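Local coordinates for DSBA-like thioredoxin domain-containing protein (Nitrosomonas europaea, PDB 2IN3) that probably acts as a thiol-disulfide oxidoreductase of the DsbA family, FrnE-like subfamily, and is thought to be a protein disulfide isomerase, at residues I134-A139 and R148-F153; P108-P113 and L142-S147; A96-V101 and D156-R161; D15-W20 and R120-G125. One frame throughout, in Å; residues are numbered along the deposited sequence.

Contact 1: I134-A139 and R148-F153; sequences ILKKLA and RFTPVF
The ring of F149 reaches across to helix 132-141 and touches three of its residues at once. On one flank A139 CB lies 3.9 Å from F149 CD1, an off-centre CH-pi contact. K136 CA meets F149 CD2 at the same distance, and at the tip L135 CB approaches F149 CZ to 4.0 Å. The leucine then turns its CD1 branch to F153, 3.7 Å from F153 CE1, the two side chains crossing at about a right angle. Both phenylalanines have CG opposite the backbone N (chi1 179° for F149, 178° for F153), which sends two rings, one helical turn apart, toward the facing helix. At the margin, a water 2.9 Å from T150 OG1 also receives a long, weak bond from K136 NZ. In the next shell L132 packs on both rings, and I118 and F114 back L135 and A139. Were F149 an alanine, a gap would probably open between the helices, and A139 and K136 would lose the ring they rest against. The segments run roughly antiparallel (137°), axes 10.0 Å apart, and belong to the helical insertion that DsbA-like proteins carry within the thioredoxin fold.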
loop_
_atom_site.group_PDB
_atom_site.type_symbol
_atom_site.label_atom_id
_atom_site.label_comp_id
_atom_site.label_asym_id
_atom_site.label_seq_id
_atom_site.Cartn_x
_atom_site.Cartn_y
_atom_site.Cartn_z
ATOM N N ILE A 134 11.907 10.929 6.760
ATOM C CA ILE A 134 11.315 9.727 7.304
ATOM C C ILE A 134 11.468 8.521 6.372
ATOM O O ILE A 134 11.916 7.443 6.807
ATOM C CB ILE A 134 9.829 9.970 7.715
ATOM C CG1 ILE A 134 9.740 11.129 8.733
ATOM C CG2 ILE A 134 9.192 8.688 8.244
ATOM C CD1 ILE A 134 10.514 10.896 10.027
ATOM N N LEU A 135 11.129 8.706 5.093
ATOM C CA LEU A 135 11.161 7.621 4.119
ATOM C C LEU A 135 12.558 7.006 3.912
ATOM O O LEU A 135 12.687 5.775 3.821
ATOM C CB LEU A 135 10.553 8.081 2.780
ATOM C CG LEU A 135 9.042 8.420 2.824
ATOM C CD1 LEU A 135 8.583 9.087 1.523
ATOM C CD2 LEU A 135 8.170 7.182 3.155
ATOM N N LYS A 136 13.588 7.848 3.823
ATOM C CA LYS A 136 14.960 7.367 3.599
ATOM C C LYS A 136 15.488 6.552 4.784
ATOM O O LYS A 136 16.227 5.568 4.621
ATOM C CB LYS A 136 15.907 8.528 3.228
ATOM C CG LYS A 136 16.249 9.463 4.386
ATOM C CD LYS A 136 17.103 10.635 3.915
ATOM C CE LYS A 136 17.541 11.532 5.075
ATOM N NZ LYS A 136 18.016 12.845 4.512
ATOM N N LYS A 137 15.080 6.940 5.984
ATOM C CA LYS A 137 15.419 6.191 7.178
ATOM C C LYS A 137 14.840 4.761 7.103
ATOM O O LYS A 137 15.539 3.792 7.407
ATOM C CB LYS A 137 14.927 6.957 8.401
ATOM C CG LYS A 137 15.369 6.416 9.738
ATOM C CD LYS A 137 14.937 7.353 10.870
ATOM C CE LYS A 137 13.397 7.395 11.035
ATOM N NZ LYS A 137 12.966 8.135 12.268
ATOM N N LEU A 138 13.583 4.634 6.662
ATOM C CA LEU A 138 12.946 3.333 6.533
ATOM C C LEU A 138 13.635 2.446 5.493
ATOM O O LEU A 138 13.807 1.227 5.712
ATOM C CB LEU A 138 11.417 3.471 6.272
ATOM C CG LEU A 138 10.631 4.187 7.383
ATOM C CD1 LEU A 138 9.177 4.434 6.984
ATOM C CD2 LEU A 138 10.669 3.393 8.658
ATOM N N ALA A 139 14.048 3.054 4.381
ATOM C CA ALA A 139 14.787 2.355 3.333
ATOM C C ALA A 139 16.167 1.840 3.855
ATOM O O ALA A 139 16.552 0.690 3.612
ATOM C CB ALA A 139 14.948 3.261 2.109
ATOM N N ARG A 148 21.243 5.421 -2.821
ATOM C CA ARG A 148 20.491 4.804 -3.905
ATOM C C ARG A 148 19.040 5.302 -3.868
ATOM O O ARG A 148 18.494 5.702 -4.901
ATOM C CB ARG A 148 20.592 3.263 -3.870
ATOM C CG ARG A 148 21.982 2.712 -4.257
ATOM C CD ARG A 148 22.289 1.324 -3.639
ATOM N NE ARG A 148 21.778 0.182 -4.418
ATOM C CZ ARG A 148 20.871 -0.718 -4.014
ATOM N NH1 ARG A 148 20.292 -0.662 -2.803
ATOM N NH2 ARG A 148 20.526 -1.698 -4.844
ATOM N N PHE A 149 18.445 5.327 -2.670
ATOM C CA PHE A 149 17.045 5.730 -2.502
ATOM C C PHE A 149 16.732 7.181 -2.859
ATOM O O PHE A 149 15.752 7.438 -3.567
ATOM C CB PHE A 149 16.544 5.465 -1.074
ATOM C CG PHE A 149 15.110 5.893 -0.861
ATOM C CD1 PHE A 149 14.071 5.050 -1.222
ATOM C CD2 PHE A 149 14.806 7.153 -0.340
ATOM C CE1 PHE A 149 12.720 5.440 -1.045
ATOM C CE2 PHE A 149 13.477 7.549 -0.164
ATOM C CZ PHE A 149 12.434 6.687 -0.517
ATOM N N THR A 150 17.513 8.125 -2.327
ATOM C CA THR A 150 17.151 9.543 -2.475
ATOM C C THR A 150 17.148 10.057 -3.938
ATOM O O THR A 150 16.173 10.701 -4.345
ATOM C CB THR A 150 17.962 10.474 -1.547
ATOM O OG1 THR A 150 17.723 10.101 -0.187
ATOM C CG2 THR A 150 17.534 11.923 -1.722
ATOM N N PRO A 151 18.208 9.781 -4.730
ATOM C CA PRO A 151 18.137 10.198 -6.151
ATOM C C PRO A 151 16.892 9.640 -6.886
ATOM O O PRO A 151 16.253 10.382 -7.665
ATOM C CB PRO A 151 19.421 9.622 -6.754
ATOM C CG PRO A 151 20.380 9.560 -5.591
ATOM C CD PRO A 151 19.500 9.139 -4.425
ATOM N N VAL A 152 16.564 8.366 -6.637
ATOM C CA VAL A 152 15.395 7.738 -7.262
ATOM C C VAL A 152 14.094 8.411 -6.810
ATOM O O VAL A 152 13.300 8.823 -7.654
ATOM C CB VAL A 152 15.374 6.182 -7.085
ATOM C CG1 VAL A 152 14.081 5.558 -7.664
ATOM C CG2 VAL A 152 16.625 5.562 -7.760
ATOM N N PHE A 153 13.920 8.584 -5.493
ATOM C CA PHE A 153 12.745 9.280 -4.936
ATOM C C PHE A 153 12.510 10.694 -5.526
ATOM O O PHE A 153 11.362 11.115 -5.777
ATOM C CB PHE A 153 12.828 9.338 -3.397
ATOM C CG PHE A 153 11.688 10.081 -2.761
ATOM C CD1 PHE A 153 10.473 9.435 -2.512
ATOM C CD2 PHE A 153 11.819 11.425 -2.423
ATOM C CE1 PHE A 153 9.415 10.114 -1.937
ATOM C CE2 PHE A 153 10.762 12.123 -1.838
ATOM C CZ PHE A 153 9.558 11.469 -1.593
HETATM O O HOH W 1 19.187 11.959 1.499
#

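Contact 2: P108-P113 and L142-S147; sequences PEKVFP and LGIPES
K110 CG lies beside the backbone N (chi1 -69°), and from there the chain runs out fully extended, carrying NZ to the carbonyl oxygen of L142. The bond from K110 NZ to L142 O is 2.8 Å long and arrives in the carbonyl plane, with a C=O...N angle of 149°. On its way the lysine lays its methylene groups along the loop: K110 CD passes 3.8 Å from I144 CG1, the two side chains sliding past each other in opposite directions. L142 has its CG turned to the same side as K110 does (chi1 -74°), which points its methyls at the start of helix 111-123, where L142 CD2 meets P113 CB at 4.0 Å and L142 CD1 lies 3.8 Å from P113 C.

The ammonium group has a second partner, a salt bridge to E107, so it links the turn between helices 94-106 and 111-123 to the loop after helix 132-141. V103 of helix 94-106 touches both K110 and I144. A leucine in place of K110 would probably leave the L142 carbonyl and the E107 carboxylate without their shared cationic mate.

G143 carries a positive phi that suits glycine: a CB here would press hard against the carbonyl oxygen of L142. It is the C-prime residue of a Schellman motif, in which I144 N returns to A139 O. The lysine thus sits just beyond a helix C terminus, where its positive charge probably suits the helix dipole: a Schellman-capped helix end, tied by a lysine to the neighbouring helical hairpin.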
loop_
_atom_site.group_PDB
_atom_site.type_symbol
_atom_site.label_atom_id
_atom_site.label_comp_id
_atom_site.label_asym_id
_atom_site.label_seq_id
_atom_site.Cartn_x
_atom_site.Cartn_y
_atom_site.Cartn_z
ATOM N N PRO A 108 13.079 -4.841 -6.109
ATOM C CA PRO A 108 11.690 -5.320 -6.108
ATOM C C PRO A 108 11.320 -6.217 -4.919
ATOM O O PRO A 108 10.189 -6.170 -4.449
ATOM C CB PRO A 108 11.607 -6.114 -7.411
ATOM C CG PRO A 108 12.567 -5.459 -8.291
ATOM C CD PRO A 108 13.722 -5.060 -7.420
ATOM N N GLU A 109 12.278 -7.011 -4.432
ATOM C CA GLU A 109 12.064 -7.939 -3.318
ATOM C C GLU A 109 11.769 -7.204 -2.003
ATOM O O GLU A 109 11.218 -7.792 -1.065
ATOM C CB GLU A 109 13.310 -8.821 -3.169
ATOM C CG GLU A 109 13.946 -9.200 -4.520
ATOM C CD GLU A 109 14.852 -8.105 -5.179
ATOM O OE1 GLU A 109 15.278 -8.322 -6.348
ATOM O OE2 GLU A 109 15.148 -7.050 -4.557
ATOM N N LYS A 110 12.099 -5.910 -1.958
ATOM C CA LYS A 110 11.916 -5.098 -0.747
ATOM C C LYS A 110 10.691 -4.194 -0.765
ATOM O O LYS A 110 10.448 -3.445 0.207
ATOM C CB LYS A 110 13.155 -4.273 -0.462
ATOM C CG LYS A 110 14.322 -5.148 -0.042
ATOM C CD LYS A 110 15.561 -4.369 0.217
ATOM C CE LYS A 110 16.674 -5.342 0.563
ATOM N NZ LYS A 110 17.950 -4.641 0.768
ATOM N N VAL A 111 9.903 -4.291 -1.833
ATOM C CA VAL A 111 8.681 -3.478 -1.964
ATOM C C VAL A 111 7.624 -3.726 -0.850
ATOM O O VAL A 111 7.128 -2.767 -0.227
ATOM C CB VAL A 111 8.048 -3.636 -3.359
ATOM C CG1 VAL A 111 6.688 -2.919 -3.431
ATOM C CG2 VAL A 111 8.998 -3.079 -4.421
ATOM N N PHE A 112 7.222 -4.975 -0.634
ATOM C CA PHE A 112 6.233 -5.226 0.426
ATOM C C PHE A 112 6.742 -4.881 1.852
ATOM O O PHE A 112 6.015 -4.240 2.639
ATOM C CB PHE A 112 5.655 -6.652 0.351
ATOM C CG PHE A 112 4.545 -6.796 -0.664
ATOM C CD1 PHE A 112 4.841 -7.024 -2.007
ATOM C CD2 PHE A 112 3.210 -6.650 -0.279
ATOM C CE1 PHE A 112 3.803 -7.152 -2.970
ATOM C CE2 PHE A 112 2.164 -6.777 -1.237
ATOM C CZ PHE A 112 2.479 -7.024 -2.577
ATOM N N PRO A 113 7.966 -5.289 2.189
ATOM C CA PRO A 113 8.545 -4.844 3.479
ATOM C C PRO A 113 8.607 -3.315 3.634
ATOM O O PRO A 113 8.316 -2.818 4.725
ATOM C CB PRO A 113 9.963 -5.392 3.417
ATOM C CG PRO A 113 9.832 -6.605 2.584
ATOM C CD PRO A 113 8.884 -6.206 1.488
ATOM N N LEU A 142 16.005 -1.319 5.801
ATOM C CA LEU A 142 15.819 -2.478 4.920
ATOM C C LEU A 142 17.037 -2.772 4.022
ATOM O O LEU A 142 16.977 -3.624 3.132
ATOM C CB LEU A 142 14.574 -2.269 4.071
ATOM C CG LEU A 142 13.329 -2.473 4.938
ATOM C CD1 LEU A 142 12.134 -1.928 4.194
ATOM C CD2 LEU A 142 13.149 -3.940 5.253
ATOM N N GLY A 143 18.126 -2.067 4.257
ATOM C CA GLY A 143 19.371 -2.361 3.547
ATOM C C GLY A 143 19.519 -1.584 2.248
ATOM O O GLY A 143 20.440 -1.847 1.468
ATOM N N ILE A 144 18.651 -0.601 2.032
ATOM C CA ILE A 144 18.761 0.273 0.866
ATOM C C ILE A 144 19.451 1.580 1.264
ATOM O O ILE A 144 18.863 2.388 1.994
ATOM C CB ILE A 144 17.389 0.569 0.253
ATOM C CG1 ILE A 144 16.676 -0.741 -0.080
ATOM C CG2 ILE A 144 17.553 1.441 -0.995
ATOM C CD1 ILE A 144 15.244 -0.579 -0.553
ATOM N N PRO A 145 20.707 1.798 0.786
ATOM C CA PRO A 145 21.448 3.009 1.144
ATOM C C PRO A 145 20.753 4.268 0.648
ATOM O O PRO A 145 20.135 4.247 -0.401
ATOM C CB PRO A 145 22.801 2.842 0.422
ATOM C CG PRO A 145 22.887 1.399 0.055
ATOM C CD PRO A 145 21.481 0.914 -0.105
ATOM N N GLU A 146 20.891 5.352 1.407
ATOM C CA GLU A 146 20.299 6.642 1.095
ATOM C C GLU A 146 20.821 7.192 -0.236
ATOM O O GLU A 146 20.127 7.946 -0.951
ATOM C CB GLU A 146 20.680 7.572 2.237
ATOM C CG GLU A 146 20.207 9.009 2.153
ATOM C CD GLU A 146 20.488 9.766 3.461
ATOM O OE1 GLU A 146 20.302 9.182 4.559
ATOM O OE2 GLU A 146 20.878 10.947 3.392
ATOM N N SER A 147 22.065 6.824 -0.553
ATOM C CA SER A 147 22.669 7.192 -1.826
ATOM C C SER A 147 21.984 6.539 -3.046
ATOM O O SER A 147 22.120 7.046 -4.172
ATOM C CB SER A 147 24.195 6.862 -1.815
ATOM O OG SER A 147 24.308 5.394 -1.761
#

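Contact 3: A96-V101 and D156-R161; sequences ACRGVV and DEAKQR
A158 sets its methyl group against the aliphatic part of R98, A158 CB standing 4.0 Å from R98 CG. This is also where the two backbones come nearest, at 6.3 Å between the CA atoms of R98 and A158, and the small side chain suits so close an approach.

K159, next along, runs extended beside R98, both side chains pointing the same way. Its CG lies 3.6 Å from R98 CD, and farther out K159 CE rests over one face of the R98 guanidinium, 3.7 Å from R98 NH2 and displaced toward the rim. The arginine chain leaves with CG opposite the backbone N (chi1 -179°) and bends at chi3 (35°), which brings the planar group alongside the lysine methylenes. The two positive ends stay apart, with R98 NH2 4.8 Å from K159 NZ. E94 forms a salt bridge with R98 NE and probably offsets part of this charge, while R98 NH2 donates to the carbonyl oxygen of F153, whose ring also makes a cation-pi contact with R98.

One turn after E157, R161 offers its CB to V101, 3.8 Å from V101 CG1, the side chains meeting at a slant. Its guanidinium turns back along its own helix and grips E157 side-on: NE, at 2.8 Å, and NH2 both donate to the single atom E157 OE2. T162 continues the interface, touching R98 and V101.

The helix segments cross at 112° with axes 9.1 Å apart, a steep helix-helix packing that joins the start of helix 156-171 to helix 94-106 within the DsbA-type helical insertion.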
loop_
_atom_site.group_PDB
_atom_site.type_symbol
_atom_site.label_atom_id
_atom_site.label_comp_id
_atom_site.label_asym_id
_atom_site.label_seq_id
_atom_site.Cartn_x
_atom_site.Cartn_y
_atom_site.Cartn_z
ATOM N N ALA A 96 4.677 8.922 0.068
ATOM C CA ALA A 96 4.846 7.555 0.526
ATOM C C ALA A 96 4.614 6.597 -0.646
ATOM O O ALA A 96 5.349 5.627 -0.802
ATOM C CB ALA A 96 3.889 7.239 1.693
ATOM N N CYS A 97 3.588 6.850 -1.447
ATOM C CA CYS A 97 3.386 6.051 -2.678
ATOM C C CYS A 97 4.630 6.069 -3.580
ATOM O O CYS A 97 5.081 5.023 -4.064
ATOM C CB CYS A 97 2.173 6.556 -3.449
ATOM S SG CYS A 97 0.648 6.207 -2.646
ATOM N N ARG A 98 5.187 7.269 -3.814
ATOM C CA ARG A 98 6.412 7.419 -4.572
ATOM C C ARG A 98 7.618 6.689 -3.942
ATOM O O ARG A 98 8.517 6.245 -4.661
ATOM C CB ARG A 98 6.729 8.914 -4.817
ATOM C CG ARG A 98 7.986 9.184 -5.631
ATOM C CD ARG A 98 7.954 10.581 -6.294
ATOM N NE ARG A 98 7.304 11.639 -5.517
ATOM C CZ ARG A 98 7.938 12.624 -4.870
ATOM N NH1 ARG A 98 7.218 13.520 -4.213
ATOM N NH2 ARG A 98 9.270 12.712 -4.853
ATOM N N GLY A 99 7.645 6.568 -2.622
ATOM C CA GLY A 99 8.760 5.855 -1.969
ATOM C C GLY A 99 8.701 4.386 -2.326
ATOM O O GLY A 99 9.728 3.749 -2.618
ATOM N N VAL A 100 7.485 3.862 -2.313
ATOM C CA VAL A 100 7.234 2.458 -2.656
ATOM C C VAL A 100 7.651 2.207 -4.143
ATOM O O VAL A 100 8.374 1.257 -4.432
ATOM C CB VAL A 100 5.766 2.076 -2.396
ATOM C CG1 VAL A 100 5.460 0.675 -2.969
ATOM C CG2 VAL A 100 5.437 2.193 -0.860
ATOM N N VAL A 101 7.229 3.090 -5.051
ATOM C CA VAL A 101 7.564 3.001 -6.476
ATOM C C VAL A 101 9.086 2.997 -6.618
ATOM O O VAL A 101 9.631 2.185 -7.370
ATOM C CB VAL A 101 6.952 4.172 -7.316
ATOM C CG1 VAL A 101 7.523 4.194 -8.769
ATOM C CG2 VAL A 101 5.422 4.053 -7.324
ATOM N N ASP A 156 12.251 12.644 -11.756
ATOM C CA ASP A 156 11.032 12.765 -12.560
ATOM C C ASP A 156 10.449 11.398 -12.888
ATOM O O ASP A 156 9.213 11.237 -12.901
ATOM C CB ASP A 156 11.285 13.554 -13.849
ATOM C CG ASP A 156 11.343 15.045 -13.603
ATOM O OD1 ASP A 156 10.876 15.500 -12.530
ATOM O OD2 ASP A 156 11.863 15.770 -14.469
ATOM N N GLU A 157 11.328 10.427 -13.149
ATOM C CA GLU A 157 10.893 9.063 -13.415
ATOM C C GLU A 157 10.016 8.483 -12.298
ATOM O O GLU A 157 8.946 7.930 -12.572
ATOM C CB GLU A 157 12.072 8.131 -13.711
ATOM C CG GLU A 157 11.569 6.705 -14.070
ATOM C CD GLU A 157 12.666 5.640 -14.181
ATOM O OE1 GLU A 157 13.863 5.936 -13.910
ATOM O OE2 GLU A 157 12.308 4.486 -14.529
ATOM N N ALA A 158 10.459 8.598 -11.042
ATOM C CA ALA A 158 9.674 8.058 -9.918
ATOM C C ALA A 158 8.359 8.839 -9.801
ATOM O O ALA A 158 7.297 8.262 -9.591
ATOM C CB ALA A 158 10.465 8.134 -8.641
ATOM N N LYS A 159 8.421 10.153 -10.033
ATOM C CA LYS A 159 7.214 10.987 -9.989
ATOM C C LYS A 159 6.189 10.582 -11.047
ATOM O O LYS A 159 4.972 10.459 -10.767
ATOM C CB LYS A 159 7.577 12.475 -10.121
ATOM C CG LYS A 159 8.374 13.011 -8.924
ATOM C CD LYS A 159 8.762 14.494 -9.093
ATOM C CE LYS A 159 9.403 14.991 -7.794
ATOM N NZ LYS A 159 9.951 16.379 -7.938
ATOM N N GLN A 160 6.678 10.380 -12.263
ATOM C CA GLN A 160 5.815 10.090 -13.394
ATOM C C GLN A 160 5.271 8.670 -13.306
ATOM O O GLN A 160 4.087 8.429 -13.617
ATOM C CB GLN A 160 6.575 10.299 -14.698
ATOM C CG GLN A 160 6.904 11.765 -14.954
ATOM C CD GLN A 160 7.888 11.959 -16.088
ATOM O OE1 GLN A 160 8.253 11.003 -16.781
ATOM N NE2 GLN A 160 8.309 13.210 -16.306
ATOM N N ARG A 161 6.123 7.729 -12.906
ATOM C CA ARG A 161 5.639 6.356 -12.670
ATOM C C ARG A 161 4.547 6.275 -11.619
ATOM O O ARG A 161 3.562 5.527 -11.806
ATOM C CB ARG A 161 6.766 5.406 -12.290
ATOM C CG ARG A 161 7.738 5.112 -13.428
ATOM C CD ARG A 161 8.766 4.140 -12.868
ATOM N NE ARG A 161 9.696 3.625 -13.862
ATOM C CZ ARG A 161 9.595 2.429 -14.430
ATOM N NH1 ARG A 161 8.585 1.612 -14.107
ATOM N NH2 ARG A 161 10.521 2.052 -15.299
#

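Contact 4: D15-W20 and R120-G125; sequences DPMCSW and RAFYVG. With PO4 (phosphate ion), chain B; EDO (1,2-ethanediol), chain C.
Over one face of the F122 ring lies the side chain of selenomethionine M17, with CG placed for a CH-pi contact 4.2 Å from the F122 ring centroid. M17 SE stands above the same ring, 5.0 Å from its centroid, in a Met-aromatic arrangement, and the bend at chi3 (81°) curls the terminal methyl back so that M17 CE comes 3.8 Å from F122 CZ. F122 in turn sets its CD2 edge atom over the centre of the neighbouring Y123 ring. Around Y123 the protein adds more aromatics: W68 and F79 meet it edge-to-face, and W22 comes up at a shallow angle. The R120 guanidinium, away from this cluster, holds ethanediol at its edge, with NH2 2.7 Å from the ligand's O2.

Y123 reaches to the loop 15-18, its CE2 3.5 Å from P16 O. Its hydroxyl lies among backbone atoms, with Y123 OH 3.1 Å from S19 N, yet the angles there are too poor for hydrogen bonds. This loop leads into helix 19-35 and carries C18 of a CxxC sequence at the helix start, the thioredoxin-type arrangement consistent with a redox site. The loop is a type I turn braced by an Asx turn, in which M17 N donates to D15 OD1 at 2.7 Å, while C18 holds the N-cap position and its SG caps a backbone N.

Beside the cysteine, S19 binds a phosphate ion, probably from the crystallisation liquor: its backbone N and its OG both donate to the phosphate O3, the OG at 2.7 Å. H67 ND1 is a further partner of this ion.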
loop_
_atom_site.group_PDB
_atom_site.type_symbol
_atom_site.label_atom_id
_atom_site.label_comp_id
_atom_site.label_asym_id
_atom_site.label_seq_id
_atom_site.Cartn_x
_atom_site.Cartn_y
_atom_site.Cartn_z
ATOM N N ASP A 15 -2.533 1.981 -0.597
ATOM C CA ASP A 15 -1.828 3.182 -0.201
ATOM C C ASP A 15 -1.391 2.972 1.249
ATOM O O ASP A 15 -2.212 2.555 2.074
ATOM C CB ASP A 15 -2.807 4.360 -0.265
ATOM C CG ASP A 15 -2.129 5.690 -0.030
ATOM O OD1 ASP A 15 -1.588 5.902 1.080
ATOM O OD2 ASP A 15 -2.118 6.528 -0.972
ATOM N N PRO A 16 -0.110 3.255 1.570
ATOM C CA PRO A 16 0.429 3.130 2.937
ATOM C C PRO A 16 -0.367 3.931 3.992
ATOM O O PRO A 16 -0.324 3.581 5.174
ATOM C CB PRO A 16 1.819 3.781 2.829
ATOM C CG PRO A 16 2.161 3.763 1.417
ATOM C CD PRO A 16 0.894 3.790 0.631
HETATM N N MSE A 17 -1.044 5.007 3.580
HETATM C CA MSE A 17 -1.881 5.794 4.519
HETATM C C MSE A 17 -3.375 5.512 4.440
HETATM O O MSE A 17 -4.186 6.350 4.817
HETATM C CB MSE A 17 -1.620 7.304 4.374
HETATM C CG MSE A 17 -0.167 7.649 4.690
HETATM SE SE MSE A 17 0.373 9.393 4.047
HETATM C CE MSE A 17 -0.357 10.531 5.462
ATOM N N CYS A 18 -3.706 4.309 3.992
ATOM C CA CYS A 18 -5.040 3.761 4.033
ATOM C C CYS A 18 -5.123 2.730 5.186
ATOM O O CYS A 18 -4.343 1.780 5.218
ATOM C CB CYS A 18 -5.333 3.110 2.685
ATOM S SG CYS A 18 -6.785 2.023 2.688
ATOM N N SER A 19 -6.027 2.956 6.147
ATOM C CA SER A 19 -6.029 2.185 7.391
ATOM C C SER A 19 -6.463 0.749 7.163
ATOM O O SER A 19 -5.909 -0.148 7.757
ATOM C CB SER A 19 -6.849 2.858 8.496
ATOM O OG SER A 19 -8.208 3.041 8.121
ATOM N N TRP A 20 -7.456 0.527 6.308
ATOM C CA TRP A 20 -7.851 -0.853 5.983
ATOM C C TRP A 20 -6.773 -1.623 5.232
ATOM O O TRP A 20 -6.748 -2.872 5.272
ATOM C CB TRP A 20 -9.192 -0.919 5.259
ATOM C CG TRP A 20 -10.355 -0.817 6.227
ATOM C CD1 TRP A 20 -11.170 0.253 6.431
ATOM C CD2 TRP A 20 -10.790 -1.834 7.129
ATOM N NE1 TRP A 20 -12.112 -0.036 7.397
ATOM C CE2 TRP A 20 -11.907 -1.323 7.829
ATOM C CE3 TRP A 20 -10.352 -3.140 7.407
ATOM C CZ2 TRP A 20 -12.570 -2.053 8.824
ATOM C CZ3 TRP A 20 -11.024 -3.868 8.398
ATOM C CH2 TRP A 20 -12.116 -3.324 9.080
ATOM N N ARG A 120 3.665 1.095 9.530
ATOM C CA ARG A 120 3.931 0.974 10.951
ATOM C C ARG A 120 4.457 2.309 11.493
ATOM O O ARG A 120 4.073 2.730 12.608
ATOM C CB ARG A 120 4.910 -0.168 11.232
ATOM C CG ARG A 120 5.049 -0.521 12.686
ATOM C CD ARG A 120 6.139 -1.598 12.859
ATOM N NE ARG A 120 5.809 -2.857 12.177
ATOM C CZ ARG A 120 6.344 -3.277 11.026
ATOM N NH1 ARG A 120 7.266 -2.550 10.373
ATOM N NH2 ARG A 120 5.960 -4.449 10.518
ATOM N N ALA A 121 5.314 2.962 10.705
ATOM C CA ALA A 121 5.932 4.206 11.131
ATOM C C ALA A 121 4.863 5.281 11.289
ATOM O O ALA A 121 4.970 6.144 12.156
ATOM C CB ALA A 121 6.993 4.642 10.154
ATOM N N PHE A 122 3.872 5.240 10.404
ATOM C CA PHE A 122 2.769 6.168 10.438
ATOM C C PHE A 122 1.749 5.843 11.550
ATOM O O PHE A 122 1.526 6.662 12.455
ATOM C CB PHE A 122 2.087 6.188 9.073
ATOM C CG PHE A 122 0.925 7.150 8.985
ATOM C CD1 PHE A 122 1.100 8.513 9.268
ATOM C CD2 PHE A 122 -0.312 6.708 8.582
ATOM C CE1 PHE A 122 0.027 9.410 9.166
ATOM C CE2 PHE A 122 -1.396 7.593 8.483
ATOM C CZ PHE A 122 -1.226 8.938 8.783
ATOM N N TYR A 123 1.148 4.657 11.491
ATOM C CA TYR A 123 0.055 4.330 12.423
ATOM C C TYR A 123 0.499 4.135 13.867
ATOM O O TYR A 123 -0.217 4.529 14.809
ATOM C CB TYR A 123 -0.747 3.135 11.925
ATOM C CG TYR A 123 -1.499 3.464 10.654
ATOM C CD1 TYR A 123 -2.459 4.482 10.643
ATOM C CD2 TYR A 123 -1.248 2.779 9.460
ATOM C CE1 TYR A 123 -3.151 4.810 9.482
ATOM C CE2 TYR A 123 -1.941 3.114 8.269
ATOM C CZ TYR A 123 -2.907 4.119 8.325
ATOM O OH TYR A 123 -3.577 4.484 7.205
ATOM N N VAL A 124 1.688 3.568 14.047
ATOM C CA VAL A 124 2.209 3.296 15.385
ATOM C C VAL A 124 3.213 4.362 15.767
ATOM O O VAL A 124 3.102 4.960 16.835
ATOM C CB VAL A 124 2.835 1.876 15.464
ATOM C CG1 VAL A 124 3.363 1.552 16.886
ATOM C CG2 VAL A 124 1.801 0.817 14.991
ATOM N N GLY A 125 4.173 4.618 14.882
ATOM C CA GLY A 125 5.262 5.544 15.191
ATOM C C GLY A 125 4.809 6.997 15.213
ATOM O O GLY A 125 5.484 7.845 15.790
HETATM P P PO4 B . -8.936 5.676 5.793
HETATM O O1 PO4 B . -9.821 6.643 6.528
HETATM O O2 PO4 B . -8.456 6.216 4.462
HETATM O O3 PO4 B . -7.779 5.311 6.671
HETATM O O4 PO4 B . -9.804 4.468 5.448
HETATM C C1 EDO C . 3.194 -5.060 14.129
HETATM O O1 EDO C . 3.492 -3.745 13.668
HETATM C C2 EDO C . 2.984 -5.980 12.939
HETATM O O2 EDO C . 3.903 -5.615 11.911
#

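Overall arrangement
From the N terminus, the segment 15-20, which leads from strand 9-14 into helix 19-35, is the first half of contact 4, which closes a long loop at 120-125, the end of helix 111-123. Before it closes, contacts 3 and 2 have opened at 96-101 and 108-113, so contact 4 crosses both. Contact 1 opens only afterwards, in series with contact 4. It crosses contact 2, which closes at 142-147 before contact 1 does at 148-153. Contact 3 closes last, at 156-161, and encloses contacts 1 and 2. Together, contacts 1 to 3 bind the inserted helices to one another, and contact 4 joins them to the thioredoxin-like part. C97 and A96 touch D15 and P16, linking contacts 3 and 4.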